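Antitoxin RelF (Mycobacterium tuberculosis, PDB 3G5O) neutralises the toxin RelG as the antitoxin of a type II toxin-antitoxin pair and, in complex with that toxin, binds DNA and represses its own promoter. Local coordinates at residues 9-13 / 14-18; 45-49 / 50-54; 65-68 / 69-73. All blocks are in the same frame, centred on the assembly; numbering follows the deposited sequence.

Contact 1. Residues 9-13 / 14-18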
ATOM      1  N   ARG A   9       8.281   3.133  18.438  1.00 46.26           N
ATOM      2  CA  ARG A   9       8.579   2.437  19.681  1.00 44.36           C
ATOM      3  C   ARG A   9       8.170   0.951  19.700  1.00 43.28           C
ATOM      4  O   ARG A   9       7.124   0.564  19.187  1.00 42.85           O
ATOM      5  CB  ARG A   9       7.947   3.189  20.860  1.00 44.46           C
ATOM      6  CG  ARG A   9       8.344   4.697  20.979  1.00 45.26           C
ATOM      7  CD  ARG A   9       9.653   4.893  21.764  1.00 46.04           C
ATOM      8  NE  ARG A   9      10.013   6.302  21.952  1.00 47.76           N
ATOM      9  CZ  ARG A   9      10.810   6.997  21.135  1.00 48.18           C
ATOM     10  NH1 ARG A   9      11.324   6.423  20.058  1.00 47.94           N
ATOM     11  NH2 ARG A   9      11.091   8.273  21.384  1.00 48.43           N
ATOM     12  N   ILE A  10       9.015   0.125  20.305  1.00 41.79           N
ATOM     13  CA  ILE A  10       8.746  -1.279  20.512  1.00 40.38           C
ATOM     14  C   ILE A  10       8.600  -1.461  22.012  1.00 39.91           C
ATOM     15  O   ILE A  10       9.521  -1.183  22.770  1.00 39.71           O
ATOM     16  CB  ILE A  10       9.876  -2.154  19.948  1.00 40.77           C
ATOM     17  CG1 ILE A  10      10.072  -1.871  18.445  1.00 41.41           C
ATOM     18  CG2 ILE A  10       9.602  -3.622  20.199  1.00 40.59           C
ATOM     19  CD1 ILE A  10      11.386  -2.447  17.827  1.00 43.31           C
ATOM     20  N   LEU A  11       7.431  -1.914  22.439  1.00 38.55           N
ATOM     21  CA  LEU A  11       7.081  -1.914  23.844  1.00 37.62           C
ATOM     22  C   LEU A  11       6.429  -3.204  24.300  1.00 37.11           C
ATOM     23  O   LEU A  11       5.619  -3.783  23.574  1.00 37.45           O
ATOM     24  CB  LEU A  11       6.143  -0.739  24.166  1.00 36.80           C
ATOM     25  CG  LEU A  11       6.709   0.688  24.194  1.00 37.79           C
ATOM     26  CD1 LEU A  11       5.561   1.619  24.444  1.00 37.94           C
ATOM     27  CD2 LEU A  11       7.787   0.895  25.290  1.00 35.68           C
ATOM     28  N   PRO A  12       6.756  -3.643  25.528  1.00 37.05           N
ATOM     29  CA  PRO A  12       6.042  -4.793  26.084  1.00 36.08           C
ATOM     30  C   PRO A  12       4.614  -4.424  26.447  1.00 35.65           C
ATOM     31  O   PRO A  12       4.339  -3.274  26.752  1.00 34.45           O
ATOM     32  CB  PRO A  12       6.847  -5.150  27.351  1.00 36.63           C
ATOM     33  CG  PRO A  12       7.675  -3.924  27.667  1.00 36.47           C
ATOM     34  CD  PRO A  12       7.892  -3.196  26.377  1.00 36.64           C
ATOM     35  N   ILE A  13       3.728  -5.411  26.415  1.00 34.91           N
ATOM     36  CA  ILE A  13       2.334  -5.222  26.724  1.00 36.22           C
ATOM     37  C   ILE A  13       2.144  -4.701  28.158  1.00 36.42           C
ATOM     38  O   ILE A  13       1.244  -3.890  28.401  1.00 36.24           O
ATOM     39  CB  ILE A  13       1.561  -6.539  26.455  1.00 36.45           C
ATOM     40  CG1 ILE A  13       0.152  -6.279  25.942  1.00 35.70           C
ATOM     41  CG2 ILE A  13       1.583  -7.473  27.674  1.00 38.85           C
ATOM     42  CD1 ILE A  13      -0.555  -7.570  25.477  1.00 34.46           C
ATOM     43  N   SER A  14       3.019  -5.129  29.088  1.00 36.35           N
ATOM     44  CA  SER A  14       3.014  -4.626  30.476  1.00 36.87           C
ATOM     45  C   SER A  14       3.215  -3.111  30.575  1.00 37.01           C
ATOM     46  O   SER A  14       2.657  -2.474  31.457  1.00 37.91           O
ATOM     47  CB  SER A  14       4.054  -5.350  31.347  1.00 36.95           C
ATOM     48  OG  SER A  14       5.374  -5.126  30.865  1.00 37.75           O
ATOM     49  N   THR A  15       3.993  -2.534  29.670  1.00 36.62           N
ATOM     50  CA  THR A  15       4.177  -1.099  29.645  1.00 36.55           C
ATOM     51  C   THR A  15       2.904  -0.407  29.162  1.00 37.51           C
ATOM     52  O   THR A  15       2.588   0.698  29.620  1.00 37.33           O
ATOM     53  CB  THR A  15       5.390  -0.724  28.775  1.00 36.70           C
ATOM     54  OG1 THR A  15       6.561  -1.380  29.286  1.00 36.44           O
ATOM     55  CG2 THR A  15       5.625   0.789  28.750  1.00 35.83           C
ATOM     56  N   ILE A  16       2.169  -1.052  28.247  1.00 37.86           N
ATOM     57  CA  ILE A  16       0.929  -0.465  27.722  1.00 38.51           C
ATOM     58  C   ILE A  16      -0.226  -0.500  28.740  1.00 39.54           C
ATOM     59  O   ILE A  16      -0.921   0.495  28.929  1.00 39.40           O
ATOM     60  CB  ILE A  16       0.479  -1.088  26.361  1.00 38.39           C
ATOM     61  CG1 ILE A  16       1.634  -1.137  25.342  1.00 38.37           C
ATOM     62  CG2 ILE A  16      -0.715  -0.326  25.774  1.00 37.82           C
ATOM     63  CD1 ILE A  16       2.142   0.205  24.890  1.00 39.12           C
ATOM     64  N   LYS A  17      -0.414  -1.647  29.384  1.00 41.03           N
ATOM     65  CA  LYS A  17      -1.531  -1.882  30.311  1.00 42.59           C
ATOM     66  C   LYS A  17      -1.633  -0.806  31.392  1.00 42.68           C
ATOM     67  O   LYS A  17      -0.673  -0.545  32.117  1.00 42.77           O
ATOM     68  CB  LYS A  17      -1.396  -3.249  30.996  1.00 43.15           C
ATOM     69  CG  LYS A  17      -1.439  -4.497  30.083  1.00 46.47           C
ATOM     70  CD  LYS A  17      -1.837  -5.741  30.902  1.00 50.53           C
ATOM     71  CE  LYS A  17      -1.262  -7.036  30.327  1.00 53.05           C
ATOM     72  NZ  LYS A  17       0.138  -7.304  30.795  1.00 54.54           N
ATOM     73  N   GLY A  18      -2.805  -0.193  31.503  1.00 42.80           N
ATOM     74  CA  GLY A  18      -3.032   0.836  32.526  1.00 42.48           C
ATOM     75  C   GLY A  18      -2.812   2.252  32.023  1.00 41.92           C
ATOM     76  O   GLY A  18      -3.358   3.211  32.612  1.00 42.68           O
TER

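Contact 2. Residues 45-49 / 50-54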
ATOM      1  N   VAL A  45       0.626  -4.249  16.225  1.00 22.23           N
ATOM      2  CA  VAL A  45       1.083  -2.909  15.990  1.00 20.81           C
ATOM      3  C   VAL A  45      -0.120  -1.994  16.225  1.00 21.39           C
ATOM      4  O   VAL A  45      -1.257  -2.294  15.791  1.00 19.96           O
ATOM      5  CB  VAL A  45       1.651  -2.741  14.531  1.00 20.24           C
ATOM      6  CG1 VAL A  45       1.948  -1.284  14.250  1.00 20.93           C
ATOM      7  CG2 VAL A  45       2.921  -3.572  14.347  1.00 19.61           C
ATOM      8  N   LEU A  46       0.138  -0.882  16.911  1.00 21.21           N
ATOM      9  CA  LEU A  46      -0.878   0.151  17.088  1.00 22.90           C
ATOM     10  C   LEU A  46      -0.499   1.432  16.358  1.00 22.66           C
ATOM     11  O   LEU A  46       0.619   1.923  16.531  1.00 23.70           O
ATOM     12  CB  LEU A  46      -1.087   0.433  18.597  1.00 22.71           C
ATOM     13  CG  LEU A  46      -2.260   1.295  19.049  1.00 25.38           C
ATOM     14  CD1 LEU A  46      -3.577   0.515  19.009  1.00 23.98           C
ATOM     15  CD2 LEU A  46      -2.004   1.791  20.486  1.00 24.94           C
ATOM     16  N   VAL A  47      -1.426   1.982  15.557  1.00 22.91           N
ATOM     17  CA  VAL A  47      -1.210   3.261  14.869  1.00 22.50           C
ATOM     18  C   VAL A  47      -2.468   4.115  14.950  1.00 21.84           C
ATOM     19  O   VAL A  47      -3.520   3.608  15.277  1.00 21.18           O
ATOM     20  CB  VAL A  47      -0.846   3.072  13.354  1.00 23.06           C
ATOM     21  CG1 VAL A  47       0.467   2.380  13.238  1.00 24.82           C
ATOM     22  CG2 VAL A  47      -1.934   2.285  12.618  1.00 23.42           C
ATOM     23  N   GLY A  48      -2.367   5.408  14.626  1.00 21.10           N
ATOM     24  CA  GLY A  48      -3.544   6.297  14.647  1.00 19.81           C
ATOM     25  C   GLY A  48      -4.549   5.825  13.605  1.00 20.54           C
ATOM     26  O   GLY A  48      -4.165   5.204  12.577  1.00 20.90           O
ATOM     27  N   ALA A  49      -5.829   6.090  13.850  1.00 20.29           N
ATOM     28  CA  ALA A  49      -6.832   5.849  12.825  1.00 20.03           C
ATOM     29  C   ALA A  49      -6.599   6.655  11.537  1.00 20.38           C
ATOM     30  O   ALA A  49      -6.780   6.117  10.410  1.00 20.32           O
ATOM     31  CB  ALA A  49      -8.271   6.109  13.383  1.00 21.41           C
ATOM     32  N   ASP A  50      -6.236   7.931  11.677  1.00 20.53           N
ATOM     33  CA  ASP A  50      -5.910   8.774  10.531  1.00 20.73           C
ATOM     34  C   ASP A  50      -4.673   8.204   9.819  1.00 19.80           C
ATOM     35  O   ASP A  50      -4.637   8.123   8.590  1.00 19.34           O
ATOM     36  CB  ASP A  50      -5.649  10.219  10.936  1.00 21.80           C
ATOM     37  CG  ASP A  50      -6.896  10.934  11.433  1.00 27.29           C
ATOM     38  OD1 ASP A  50      -8.030  10.495  11.126  1.00 32.53           O
ATOM     39  OD2 ASP A  50      -6.734  11.957  12.125  1.00 31.01           O
ATOM     40  N   GLU A  51      -3.661   7.814  10.593  1.00 19.51           N
ATOM     41  CA  GLU A  51      -2.478   7.176  10.002  1.00 19.23           C
ATOM     42  C   GLU A  51      -2.823   5.893   9.196  1.00 19.40           C
ATOM     43  O   GLU A  51      -2.285   5.669   8.097  1.00 17.60           O
ATOM     44  CB  GLU A  51      -1.374   6.908  11.054  1.00 19.67           C
ATOM     45  CG  GLU A  51      -0.013   6.556  10.437  1.00 20.53           C
ATOM     46  CD  GLU A  51       0.483   7.644   9.451  1.00 26.72           C
ATOM     47  OE1 GLU A  51       0.070   8.831   9.551  1.00 32.83           O
ATOM     48  OE2 GLU A  51       1.278   7.331   8.571  1.00 27.99           O
ATOM     49  N   TRP A  52      -3.740   5.095   9.724  1.00 18.30           N
ATOM     50  CA  TRP A  52      -4.169   3.877   9.052  1.00 20.01           C
ATOM     51  C   TRP A  52      -4.842   4.224   7.704  1.00 20.36           C
ATOM     52  O   TRP A  52      -4.522   3.633   6.682  1.00 21.19           O
ATOM     53  CB  TRP A  52      -5.139   3.095   9.939  1.00 20.13           C
ATOM     54  CG  TRP A  52      -5.625   1.836   9.280  1.00 21.89           C
ATOM     55  CD1 TRP A  52      -6.841   1.623   8.667  1.00 21.94           C
ATOM     56  CD2 TRP A  52      -4.879   0.646   9.132  1.00 19.23           C
ATOM     57  NE1 TRP A  52      -6.888   0.339   8.165  1.00 23.22           N
ATOM     58  CE2 TRP A  52      -5.705  -0.287   8.456  1.00 22.00           C
ATOM     59  CE3 TRP A  52      -3.586   0.262   9.522  1.00 22.35           C
ATOM     60  CZ2 TRP A  52      -5.275  -1.590   8.147  1.00 23.99           C
ATOM     61  CZ3 TRP A  52      -3.159  -1.066   9.239  1.00 24.69           C
ATOM     62  CH2 TRP A  52      -4.024  -1.966   8.553  1.00 24.65           C
ATOM     63  N   GLU A  53      -5.699   5.230   7.710  1.00 19.29           N
ATOM     64  CA  GLU A  53      -6.326   5.750   6.476  1.00 21.49           C
ATOM     65  C   GLU A  53      -5.267   6.266   5.452  1.00 19.34           C
ATOM     66  O   GLU A  53      -5.325   5.912   4.268  1.00 18.99           O
ATOM     67  CB  GLU A  53      -7.294   6.873   6.827  1.00 22.10           C
ATOM     68  CG  GLU A  53      -8.673   6.399   7.105  1.00 31.46           C
ATOM     69  CD  GLU A  53      -9.275   5.784   5.823  1.00 40.41           C
ATOM     70  OE1 GLU A  53      -9.406   6.504   4.803  1.00 42.93           O
ATOM     71  OE2 GLU A  53      -9.556   4.571   5.824  1.00 45.16           O
ATOM     72  N   SER A  54      -4.339   7.106   5.914  1.00 17.63           N
ATOM     73  CA  SER A  54      -3.215   7.567   5.078  1.00 18.22           C
ATOM     74  C   SER A  54      -2.486   6.417   4.378  1.00 17.70           C
ATOM     75  O   SER A  54      -2.223   6.453   3.156  1.00 16.59           O
ATOM     76  CB  SER A  54      -2.226   8.375   5.915  1.00 17.04           C
ATOM     77  OG  SER A  54      -2.764   9.663   6.204  1.00 19.25           O
TER

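Contact 3. Residues 65-68 / 69-73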
ATOM      1  N   PRO A  65      -2.235   2.866 -12.619  1.00 20.43           N
ATOM      2  CA  PRO A  65      -1.343   2.953 -13.785  1.00 20.77           C
ATOM      3  C   PRO A  65      -0.960   4.396 -14.080  1.00 21.10           C
ATOM      4  O   PRO A  65      -1.832   5.290 -13.995  1.00 21.83           O
ATOM      5  CB  PRO A  65      -2.183   2.392 -14.963  1.00 20.63           C
ATOM      6  CG  PRO A  65      -3.608   2.369 -14.510  1.00 21.23           C
ATOM      7  CD  PRO A  65      -3.616   2.423 -12.951  1.00 20.46           C
ATOM      8  N   GLY A  66       0.320   4.627 -14.371  1.00 20.91           N
ATOM      9  CA  GLY A  66       0.816   5.951 -14.744  1.00 22.08           C
ATOM     10  C   GLY A  66       0.669   6.962 -13.616  1.00 22.41           C
ATOM     11  O   GLY A  66       0.586   8.182 -13.886  1.00 23.84           O
ATOM     12  N   ILE A  67       0.592   6.489 -12.364  1.00 21.25           N
ATOM     13  CA  ILE A  67       0.423   7.419 -11.217  1.00 20.41           C
ATOM     14  C   ILE A  67       1.528   8.482 -11.135  1.00 20.89           C
ATOM     15  O   ILE A  67       1.228   9.678 -11.013  1.00 19.58           O
ATOM     16  CB  ILE A  67       0.145   6.692  -9.812  1.00 20.02           C
ATOM     17  CG1 ILE A  67      -0.211   7.734  -8.728  1.00 19.86           C
ATOM     18  CG2 ILE A  67       1.330   5.841  -9.373  1.00 17.90           C
ATOM     19  CD1 ILE A  67      -1.432   8.602  -9.123  1.00 18.90           C
ATOM     20  N   ARG A  68       2.800   8.088 -11.238  1.00 20.68           N
ATOM     21  CA  ARG A  68       3.875   9.074 -11.065  1.00 21.11           C
ATOM     22  C   ARG A  68       3.930  10.118 -12.208  1.00 21.86           C
ATOM     23  O   ARG A  68       4.168  11.321 -11.953  1.00 21.88           O
ATOM     24  CB  ARG A  68       5.231   8.373 -10.907  1.00 20.85           C
ATOM     25  CG  ARG A  68       5.344   7.576  -9.615  1.00 20.87           C
ATOM     26  CD  ARG A  68       6.454   6.497  -9.749  1.00 24.78           C
ATOM     27  NE  ARG A  68       6.550   5.691  -8.523  1.00 24.30           N
ATOM     28  CZ  ARG A  68       5.820   4.615  -8.286  1.00 24.70           C
ATOM     29  NH1 ARG A  68       4.934   4.215  -9.187  1.00 21.24           N
ATOM     30  NH2 ARG A  68       5.980   3.943  -7.145  1.00 24.72           N
ATOM     31  N   GLU A  69       3.692   9.639 -13.424  1.00 22.07           N
ATOM     32  CA  GLU A  69       3.586  10.442 -14.654  1.00 24.08           C
ATOM     33  C   GLU A  69       2.417  11.415 -14.590  1.00 24.13           C
ATOM     34  O   GLU A  69       2.568  12.567 -14.994  1.00 24.11           O
ATOM     35  CB  GLU A  69       3.447   9.539 -15.897  1.00 24.63           C
ATOM     36  CG  GLU A  69       4.728   8.662 -16.196  1.00 30.05           C
ATOM     37  CD  GLU A  69       4.778   7.284 -15.437  1.00 36.26           C
ATOM     38  OE1 GLU A  69       4.066   7.045 -14.429  1.00 33.30           O
ATOM     39  OE2 GLU A  69       5.558   6.411 -15.873  1.00 41.31           O
ATOM     40  N   SER A  70       1.267  10.949 -14.071  1.00 23.95           N
ATOM     41  CA  SER A  70       0.101  11.780 -13.766  1.00 24.06           C
ATOM     42  C   SER A  70       0.461  12.945 -12.865  1.00 23.14           C
ATOM     43  O   SER A  70       0.071  14.086 -13.122  1.00 22.88           O
ATOM     44  CB  SER A  70      -0.978  10.975 -12.998  1.00 24.46           C
ATOM     45  OG  SER A  70      -1.862  10.371 -13.903  1.00 29.72           O
ATOM     46  N   ILE A  71       1.140  12.632 -11.769  1.00 21.17           N
ATOM     47  CA  ILE A  71       1.487  13.639 -10.769  1.00 20.76           C
ATOM     48  C   ILE A  71       2.491  14.649 -11.326  1.00 21.16           C
ATOM     49  O   ILE A  71       2.349  15.842 -11.117  1.00 20.82           O
ATOM     50  CB  ILE A  71       2.017  12.986  -9.492  1.00 20.56           C
ATOM     51  CG1 ILE A  71       0.883  12.244  -8.768  1.00 20.29           C
ATOM     52  CG2 ILE A  71       2.572  14.015  -8.539  1.00 20.56           C
ATOM     53  CD1 ILE A  71       1.424  11.234  -7.796  1.00 21.69           C
ATOM     54  N   ALA A  72       3.448  14.167 -12.100  1.00 21.18           N
ATOM     55  CA  ALA A  72       4.424  15.047 -12.717  1.00 22.31           C
ATOM     56  C   ALA A  72       3.747  15.988 -13.734  1.00 22.07           C
ATOM     57  O   ALA A  72       4.066  17.167 -13.768  1.00 23.40           O
ATOM     58  CB  ALA A  72       5.618  14.235 -13.362  1.00 21.20           C
ATOM     59  N   GLU A  73       2.796  15.481 -14.515  1.00 23.07           N
ATOM     60  CA  GLU A  73       2.047  16.297 -15.475  1.00 24.10           C
ATOM     61  C   GLU A  73       1.136  17.317 -14.770  1.00 22.76           C
ATOM     62  O   GLU A  73       1.068  18.494 -15.144  1.00 20.99           O
ATOM     63  CB  GLU A  73       1.196  15.409 -16.393  1.00 26.35           C
ATOM     64  CG  GLU A  73       1.956  14.728 -17.528  1.00 34.30           C
ATOM     65  CD  GLU A  73       1.030  13.917 -18.463  1.00 42.92           C
ATOM     66  OE1 GLU A  73       0.042  14.493 -19.000  1.00 46.69           O
ATOM     67  OE2 GLU A  73       1.294  12.699 -18.653  1.00 47.43           O
TER
HETATM   68  O   HOH W   1       3.997   5.382 -11.844  1.00 18.10           O

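Contact 1. Residues 9-13 / 14-18
L11 and I16 meet at their methyl ends, L11 CD1 lying 3.7 Å from I16 CD1, with the two side chains at about a right angle. I16 owes this position to its folded form: a chi2 of -66° bends the chain so that CD1 faces L11. The other branch of L11 reaches T15, CD2 standing 4.1 Å from T15 CG2. T15 thus shows a methyl to leucine, while its hydroxyl sits against the proline ring, OG1 3.2 Å from P12 CG. On the far end of the turn K17 bends at its last torsion (chi4 85°), which carries its amine back across I13 at a slant, NZ 3.4 Å from I13 CG2; the methylene CG of K17 also rests against I13 O.

Beneath these side chains the backbone makes a tight single turn. P12 O, at the N-cap position, receives two weak bonds, from T15 N at 3.0 Å and from I16 N at 3.4 Å. I13 O is gripped more firmly by K17 N, 3.0 Å away and nearly straight at 163°, while I16 N adds a weak bond to the same oxygen. K17 is the first residue to depart from helical angles, so the helix closes after this one turn.

Further out, backbone bonds from L11 and I13 to T37, and from L11 to T35, tie the strand to its parallel neighbour 33-38. F23 of helix 20-28 packs on both L11 and I16. N21 of the second antitoxin subunit lies against I13 and K17, and L20 of that subunit against I16. The arrangement is the outermost strand of this chain's part of the sheet passing directly into a short helix, within the N-terminal region that dimerises in antitoxins of the Phd/YefM family.

Contact 2. Residues 45-49 / 50-54
V47 and W52 are brought together by their first torsions: chi1 of -65° in V47 sets CG2 between its own backbone N and carbonyl carbon, and chi1 of 179° in W52 swings the indole away from the backbone N and out to the flank of the helix. V47 CG2 then comes 4.1 Å from W52 CE3 on the six-membered ring, an oblique approach and the apolar side-chain touch of this strand-to-helix junction. Here strand 41-48, the last of this chain's three sheet strands, turns into helix 49-62, the two local axes almost perpendicular at 92° and 6.2 Å apart at their closest.

G48 holds the N-cap position, and its carbonyl starts the helical bonding: G48 O accepts from W52 N at 2.9 Å, the donor standing tilted from the carbonyl plane. A49 O takes E53 N in the next step at 3.0 Å, and D50 O takes S54 N, so the pattern is regular from the first turn. Both early carbonyls have carbon neighbours besides. E51 CB lies 3.6 Å from G48 O, and W52 CB touches both G48 O and A49 O.

The strand also pairs antiparallel with a strand of the second antitoxin subunit, carrying the sheet across the dimer, and W52 of that subunit packs on V45 and V47. The carboxylates of E51 and E53 belong to the toxin interface: E51 OE1 makes a salt bridge to R61, and E53 OE1 one to R71, both of the Rv2866 chain. The junction therefore links the shared sheet to a helix whose first turns already grip the toxin. E53 folds at chi2 on its way there, and its CG rests 3.8 Å from A49 O, the same oxygen that its backbone N bonds.

Contact 3. Residues 65-68 / 69-73
G66 and S70 provide the first hydrogen bond of helix 67-80, S70 N reaching G66 O at 2.9 Å, nearly straight. G66 stands at the N-cap position with a positive phi of 64°, so the chain enters the helix through a conformation that few other residues adopt readily. S70 OG adds a weak bond to the same G66 O at 3.3 Å, giving this carbonyl two donors from one residue. The next steps are ordinary helical bonds, I71 N to I67 O at 3.1 Å and A72 N to R68 O at 2.9 Å.

Water links the polar side chains. A single molecule accepts from R68 N at 3.0 Å and from R68 NH1 at 3.0 Å, the water lying at the edge of the guanidinium, in its plane, and donates to E69 OE1 at 3.1 Å. The carboxylate reaches this place because E69 bends at chi2 (87°), folding OE1 back over G66, whose CA it touches. Its negative charge beside the first turn is probably favoured by the helix dipole. Arginine and glutamate are thus joined through the water, their charged atoms not in direct contact.

Apolar contact comes from I67 and I71, one turn apart, which lie side by side and point the same way. I67 CG1 is 4.0 Å from I71 CD1.

Other chains use much of this turn. E63 of the Rv2866 chain makes a salt bridge to R68 NE, and R92 of the same toxin chain bonds S70 OG and P65 O; L78 of that chain packs on I67 and L64 on I71. R68 NH2 also bonds L62 O of the second antitoxin subunit. Within its own chain, I67 packs on W61 and R68 on L62, both at the end of helix 49-62, the preceding helix.

How the contacts relate
The three contacts follow one another along the chain, each at the start of a helix. Contacts 1 and 2 reach the same sheet, from the two strands outermost within this chain, 8-12 and 41-48; their centres are about 18 Å apart and their nearest atoms about 6 Å. Contact 2 opens helix 49-62 and contact 3 the helix after it, with centres about 26 Å apart. Contacts 1 and 3, about 42 Å apart between centres, lie on opposite sides of the chain's centre. All three touch the second antitoxin subunit, whereas residues of contacts 2 and 3 also bond to the toxin chain, consistent with a dimerising N-terminal part and toxin-binding helices beyond it.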